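Local coordinates for protein exocyst complex component EXO70 (Saccharomyces cerevisiae, PDB 2B1E) that takes part in secretion as a subunit of the exocyst, the complex that tethers secretory vesicles to sites of exocytosis, and plays a role in exocyst assembly, at residues A[103-106]-A[111-114]; A[186-191]-A[253-258]. All coordinates share one frame; numbering follows the deposited sequence.

In the fold
Helix 180-201 joins the two contacts of this elongated, largely helical rod. Interaction 1 lies on one flank of it, where helix 102-108 and the loop that follows place F112 against the helix; interaction 2 lies on another, where residues 186-191 run beside helix 245-259. Their centres are about 15 Å apart and they touch directly: F112 CE2 is 3.8 Å from F190 CE2, and I106 CD1 is 4.1 Å from A186 N. Along the chain they come in series, the short local contact closing before the longer-range one opens. A small helix-loop element is thereby packed against helix 180-201, whose other contacts include helix 245-259.

Interaction 1. Residues A[103-106]-A[111-114]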
loop_
_atom_site.group_PDB
_atom_site.type_symbol
_atom_site.label_atom_id
_atom_site.label_comp_id
_atom_site.label_asym_id
_atom_site.label_seq_id
_atom_site.Cartn_x
_atom_site.Cartn_y
_atom_site.Cartn_z
ATOM N N GLN A 103 -6.806 -23.202 9.340
ATOM C CA GLN A 103 -6.337 -22.294 10.386
ATOM C C GLN A 103 -5.609 -23.023 11.509
ATOM O O GLN A 103 -4.707 -22.462 12.129
ATOM C CB GLN A 103 -7.511 -21.502 10.965
ATOM C CG GLN A 103 -7.102 -20.433 11.960
ATOM C CD GLN A 103 -6.047 -19.498 11.399
ATOM O OE1 GLN A 103 -4.858 -19.640 11.683
ATOM N NE2 GLN A 103 -6.478 -18.545 10.587
ATOM N N ILE A 104 -6.004 -24.264 11.776
ATOM C CA ILE A 104 -5.359 -25.053 12.821
ATOM C C ILE A 104 -3.935 -25.387 12.388
ATOM O O ILE A 104 -2.975 -25.123 13.114
ATOM C CB ILE A 104 -6.129 -26.368 13.092
ATOM C CG1 ILE A 104 -7.488 -26.049 13.720
ATOM C CG2 ILE A 104 -5.296 -27.291 13.984
ATOM C CD1 ILE A 104 -8.402 -27.241 13.861
ATOM N N ASN A 105 -3.803 -25.961 11.196
ATOM C CA ASN A 105 -2.494 -26.318 10.663
ATOM C C ASN A 105 -1.586 -25.092 10.647
ATOM O O ASN A 105 -0.424 -25.161 11.050
ATOM C CB ASN A 105 -2.643 -26.875 9.246
ATOM C CG ASN A 105 -3.406 -28.177 9.215
ATOM O OD1 ASN A 105 -2.816 -29.259 9.268
ATOM N ND2 ASN A 105 -4.728 -28.086 9.153
ATOM N N ILE A 106 -2.124 -23.970 10.179
ATOM C CA ILE A 106 -1.358 -22.729 10.118
ATOM C C ILE A 106 -0.853 -22.337 11.506
ATOM O O ILE A 106 0.345 -22.142 11.711
ATOM C CB ILE A 106 -2.214 -21.574 9.559
ATOM C CG1 ILE A 106 -2.539 -21.834 8.087
ATOM C CG2 ILE A 106 -1.478 -20.253 9.719
ATOM C CD1 ILE A 106 -3.435 -20.786 7.471
ATOM N N PRO A 111 2.085 -29.155 8.205
ATOM C CA PRO A 111 1.689 -29.276 6.796
ATOM C C PRO A 111 0.296 -29.877 6.650
ATOM O O PRO A 111 -0.178 -30.583 7.539
ATOM C CB PRO A 111 2.760 -30.196 6.213
ATOM C CG PRO A 111 3.953 -29.925 7.078
ATOM C CD PRO A 111 3.343 -29.876 8.458
ATOM N N PHE A 112 -0.357 -29.601 5.530
ATOM C CA PHE A 112 -1.679 -30.154 5.290
ATOM C C PHE A 112 -1.563 -31.663 5.101
ATOM O O PHE A 112 -0.480 -32.185 4.846
ATOM C CB PHE A 112 -2.307 -29.520 4.047
ATOM C CG PHE A 112 -2.626 -28.061 4.204
ATOM C CD1 PHE A 112 -2.563 -27.447 5.454
ATOM C CD2 PHE A 112 -3.024 -27.303 3.107
ATOM C CE1 PHE A 112 -2.893 -26.102 5.606
ATOM C CE2 PHE A 112 -3.356 -25.957 3.249
ATOM C CZ PHE A 112 -3.291 -25.357 4.500
ATOM N N PRO A 113 -2.676 -32.390 5.245
ATOM C CA PRO A 113 -2.602 -33.844 5.068
ATOM C C PRO A 113 -2.272 -34.133 3.609
ATOM O O PRO A 113 -2.557 -33.313 2.736
ATOM C CB PRO A 113 -4.013 -34.312 5.421
ATOM C CG PRO A 113 -4.526 -33.245 6.326
ATOM C CD PRO A 113 -4.012 -31.980 5.698
ATOM N N TYR A 114 -1.671 -35.287 3.346
ATOM C CA TYR A 114 -1.338 -35.665 1.975
ATOM C C TYR A 114 -1.392 -37.183 1.863
ATOM O O TYR A 114 -1.075 -37.884 2.818
ATOM C CB TYR A 114 0.059 -35.172 1.601
ATOM C CG TYR A 114 0.337 -35.210 0.113
ATOM C CD1 TYR A 114 -0.359 -34.385 -0.769
ATOM C CD2 TYR A 114 1.303 -36.065 -0.411
ATOM C CE1 TYR A 114 -0.094 -34.407 -2.143
ATOM C CE2 TYR A 114 1.576 -36.100 -1.775
ATOM C CZ TYR A 114 0.877 -35.269 -2.634
ATOM O OH TYR A 114 1.161 -35.294 -3.976
#
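N105, near the middle of the short helix 102-108, meets the aromatic edge of F112 in the loop that follows. The contact is small, with 150 Å² buried over both sides, and rests on carbon atoms. N105 CB comes in at the rim of the ring, near the ring plane, 3.7 Å from F112 CE1 and 3.8 Å from F112 CD1. The amide carbon follows, N105 CG standing 3.9 Å from F112 CD1, while the amide plane is turned 77° from the ring plane. Amide and phenyl are therefore nearly perpendicular and do not stack. The first torsion of N105 (chi1 -65°) sets CG beside its own backbone N. N105 OD1 lies 3.4 Å from P111 O; both are acceptors, so this approach is proximity without a bond. F112 also carries CG beside its backbone N (chi1 -67°), which brings the CD1-CE1 edge back toward the helix. The nearest CA atoms across the contact are those of N105 and P111, 6.4 Å apart. With an alanine in place of N105, CB could still reach the ring, but the loss of the amide would probably leave a gap beside F112 CD1 and P111 O. Beyond this pair, F100 touches N105 and meets F112 edge-to-face. Several residues of both segments meet helix 180-201: Q103 NE2 hydrogen-bonds S182 OG near its start, I106 packs on E185, F112 touches N193, and Y114 OH hydrogen-bonds D200 OD2 toward its end, so helix 102-108 and the loop lead along this one helix before helix 117-132 begins.

Interaction 2. Residues A[186-191]-A[253-258]; sequences ALLGFI and INDVKK
L187 and L188 face V256 and D255 across two helices packed side by side, part of the helical-bundle architecture of the Exo70 rod. The short segments are parallel, with an angle of 0° between their N-to-C directions and an axis separation of 10.2 Å. They share 187 Å² of buried surface, both sides summed, and the contact rests mainly on methyl groups, without a hydrogen bond between the segments. A186, at the start of the first segment, turns from this partner and packs on M155 of helix 136-155. L187 comes next and points toward helix 245-259; with CG anti to the backbone N (chi1 177°), its CD2 methyl reaches V256 CG2 at 4.1 Å, the two side chains crossing at about a right angle. L187 and V256 also touch Y224 of helix 209-233, which places a third helix against this seam. L188 has the most surface covered of any residue in its segment. Its CG lies beside the backbone N (chi1 -64°), and the two methyls divide the work: CD1 rests on D255 CB at 3.9 Å, whereas CD2 lies over the backbone, 4.0 Å from V256 CA. L188 thus packs against the aliphatic base of the aspartate. G189 lies away from the partner helix, on the flank where the F112 ring approaches. F190 turns to helix 136-155, meeting I151, C154 and M155. I191 again points toward helix 245-259, one turn beyond L187, and touches L260. The closest approach between the segments belongs to L188, whose CD2 sits 3.5 Å from D255 O.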
loop_
_atom_site.group_PDB
_atom_site.type_symbol
_atom_site.label_atom_id
_atom_site.label_comp_id
_atom_site.label_asym_id
_atom_site.label_seq_id
_atom_site.Cartn_x
_atom_site.Cartn_y
_atom_site.Cartn_z
ATOM N N ALA A 186 -3.874 -20.060 3.455
ATOM C CA ALA A 186 -4.441 -21.391 3.268
ATOM C C ALA A 186 -4.483 -21.714 1.778
ATOM O O ALA A 186 -4.050 -22.785 1.348
ATOM C CB ALA A 186 -5.848 -21.448 3.855
ATOM N N LEU A 187 -5.004 -20.776 1.001
ATOM C CA LEU A 187 -5.106 -20.924 -0.444
ATOM C C LEU A 187 -3.746 -21.183 -1.102
ATOM O O LEU A 187 -3.643 -21.950 -2.060
ATOM C CB LEU A 187 -5.738 -19.670 -1.047
ATOM C CG LEU A 187 -5.838 -19.665 -2.573
ATOM C CD1 LEU A 187 -6.568 -20.925 -3.048
ATOM C CD2 LEU A 187 -6.562 -18.406 -3.031
ATOM N N LEU A 188 -2.704 -20.547 -0.584
ATOM C CA LEU A 188 -1.370 -20.721 -1.137
ATOM C C LEU A 188 -0.863 -22.141 -0.889
ATOM O O LEU A 188 -0.187 -22.725 -1.737
ATOM C CB LEU A 188 -0.418 -19.684 -0.531
ATOM C CG LEU A 188 -0.787 -18.241 -0.894
ATOM C CD1 LEU A 188 0.064 -17.253 -0.100
ATOM C CD2 LEU A 188 -0.605 -18.038 -2.379
ATOM N N GLY A 189 -1.198 -22.692 0.273
ATOM C CA GLY A 189 -0.795 -24.049 0.600
ATOM C C GLY A 189 -1.528 -25.051 -0.284
ATOM O O GLY A 189 -0.943 -26.032 -0.739
ATOM N N PHE A 190 -2.813 -24.814 -0.529
ATOM C CA PHE A 190 -3.579 -25.710 -1.385
ATOM C C PHE A 190 -3.115 -25.638 -2.841
ATOM O O PHE A 190 -3.068 -26.654 -3.534
ATOM C CB PHE A 190 -5.076 -25.401 -1.293
ATOM C CG PHE A 190 -5.737 -25.987 -0.075
ATOM C CD1 PHE A 190 -5.729 -27.363 0.138
ATOM C CD2 PHE A 190 -6.357 -25.166 0.865
ATOM C CE1 PHE A 190 -6.327 -27.918 1.269
ATOM C CE2 PHE A 190 -6.962 -25.713 2.006
ATOM C CZ PHE A 190 -6.945 -27.092 2.205
ATOM N N ILE A 191 -2.768 -24.442 -3.306
ATOM C CA ILE A 191 -2.301 -24.290 -4.680
ATOM C C ILE A 191 -0.995 -25.056 -4.844
ATOM O O ILE A 191 -0.806 -25.795 -5.812
ATOM C CB ILE A 191 -2.067 -22.795 -5.034
ATOM C CG1 ILE A 191 -3.415 -22.101 -5.272
ATOM C CG2 ILE A 191 -1.153 -22.678 -6.268
ATOM C CD1 ILE A 191 -3.322 -20.576 -5.357
ATOM N N ILE A 253 -3.430 -10.487 -3.318
ATOM C CA ILE A 253 -3.516 -10.777 -4.743
ATOM C C ILE A 253 -2.133 -10.997 -5.368
ATOM O O ILE A 253 -1.990 -11.785 -6.306
ATOM C CB ILE A 253 -4.261 -9.647 -5.508
ATOM C CG1 ILE A 253 -4.574 -10.100 -6.938
ATOM C CG2 ILE A 253 -3.416 -8.381 -5.544
ATOM C CD1 ILE A 253 -5.562 -11.242 -7.016
ATOM N N ASN A 254 -1.116 -10.307 -4.855
ATOM C CA ASN A 254 0.235 -10.484 -5.378
ATOM C C ASN A 254 0.724 -11.897 -5.067
ATOM O O ASN A 254 1.251 -12.584 -5.941
ATOM C CB ASN A 254 1.203 -9.465 -4.769
ATOM C CG ASN A 254 1.040 -8.076 -5.359
ATOM O OD1 ASN A 254 0.186 -7.847 -6.218
ATOM N ND2 ASN A 254 1.864 -7.143 -4.900
ATOM N N ASP A 255 0.556 -12.325 -3.820
ATOM C CA ASP A 255 0.984 -13.664 -3.421
ATOM C C ASP A 255 0.271 -14.756 -4.225
ATOM O O ASP A 255 0.882 -15.753 -4.610
ATOM C CB ASP A 255 0.738 -13.889 -1.925
ATOM C CG ASP A 255 1.716 -13.118 -1.048
ATOM O OD1 ASP A 255 2.745 -12.643 -1.579
ATOM O OD2 ASP A 255 1.463 -12.997 0.174
ATOM N N VAL A 256 -1.019 -14.567 -4.478
ATOM C CA VAL A 256 -1.776 -15.553 -5.235
ATOM C C VAL A 256 -1.300 -15.583 -6.680
ATOM O O VAL A 256 -1.074 -16.653 -7.239
ATOM C CB VAL A 256 -3.300 -15.260 -5.194
ATOM C CG1 VAL A 256 -4.041 -16.187 -6.148
ATOM C CG2 VAL A 256 -3.825 -15.456 -3.783
ATOM N N LYS A 257 -1.128 -14.410 -7.280
ATOM C CA LYS A 257 -0.672 -14.349 -8.663
ATOM C C LYS A 257 0.708 -14.970 -8.878
ATOM O O LYS A 257 0.928 -15.660 -9.875
ATOM C CB LYS A 257 -0.670 -12.905 -9.175
ATOM C CG LYS A 257 -2.057 -12.335 -9.382
ATOM C CD LYS A 257 -2.051 -11.131 -10.322
ATOM C CE LYS A 257 -1.212 -9.991 -9.784
ATOM N NZ LYS A 257 -1.329 -8.786 -10.654
ATOM N N LYS A 258 1.634 -14.740 -7.953
ATOM C CA LYS A 258 2.967 -15.297 -8.112
ATOM C C LYS A 258 2.970 -16.817 -7.930
ATOM O O LYS A 258 3.805 -17.514 -8.507
ATOM C CB LYS A 258 3.953 -14.644 -7.137
ATOM C CG LYS A 258 3.804 -15.073 -5.692
ATOM C CD LYS A 258 5.139 -15.539 -5.117
ATOM C CE LYS A 258 6.184 -14.433 -5.141
ATOM N NZ LYS A 258 7.472 -14.882 -4.532
#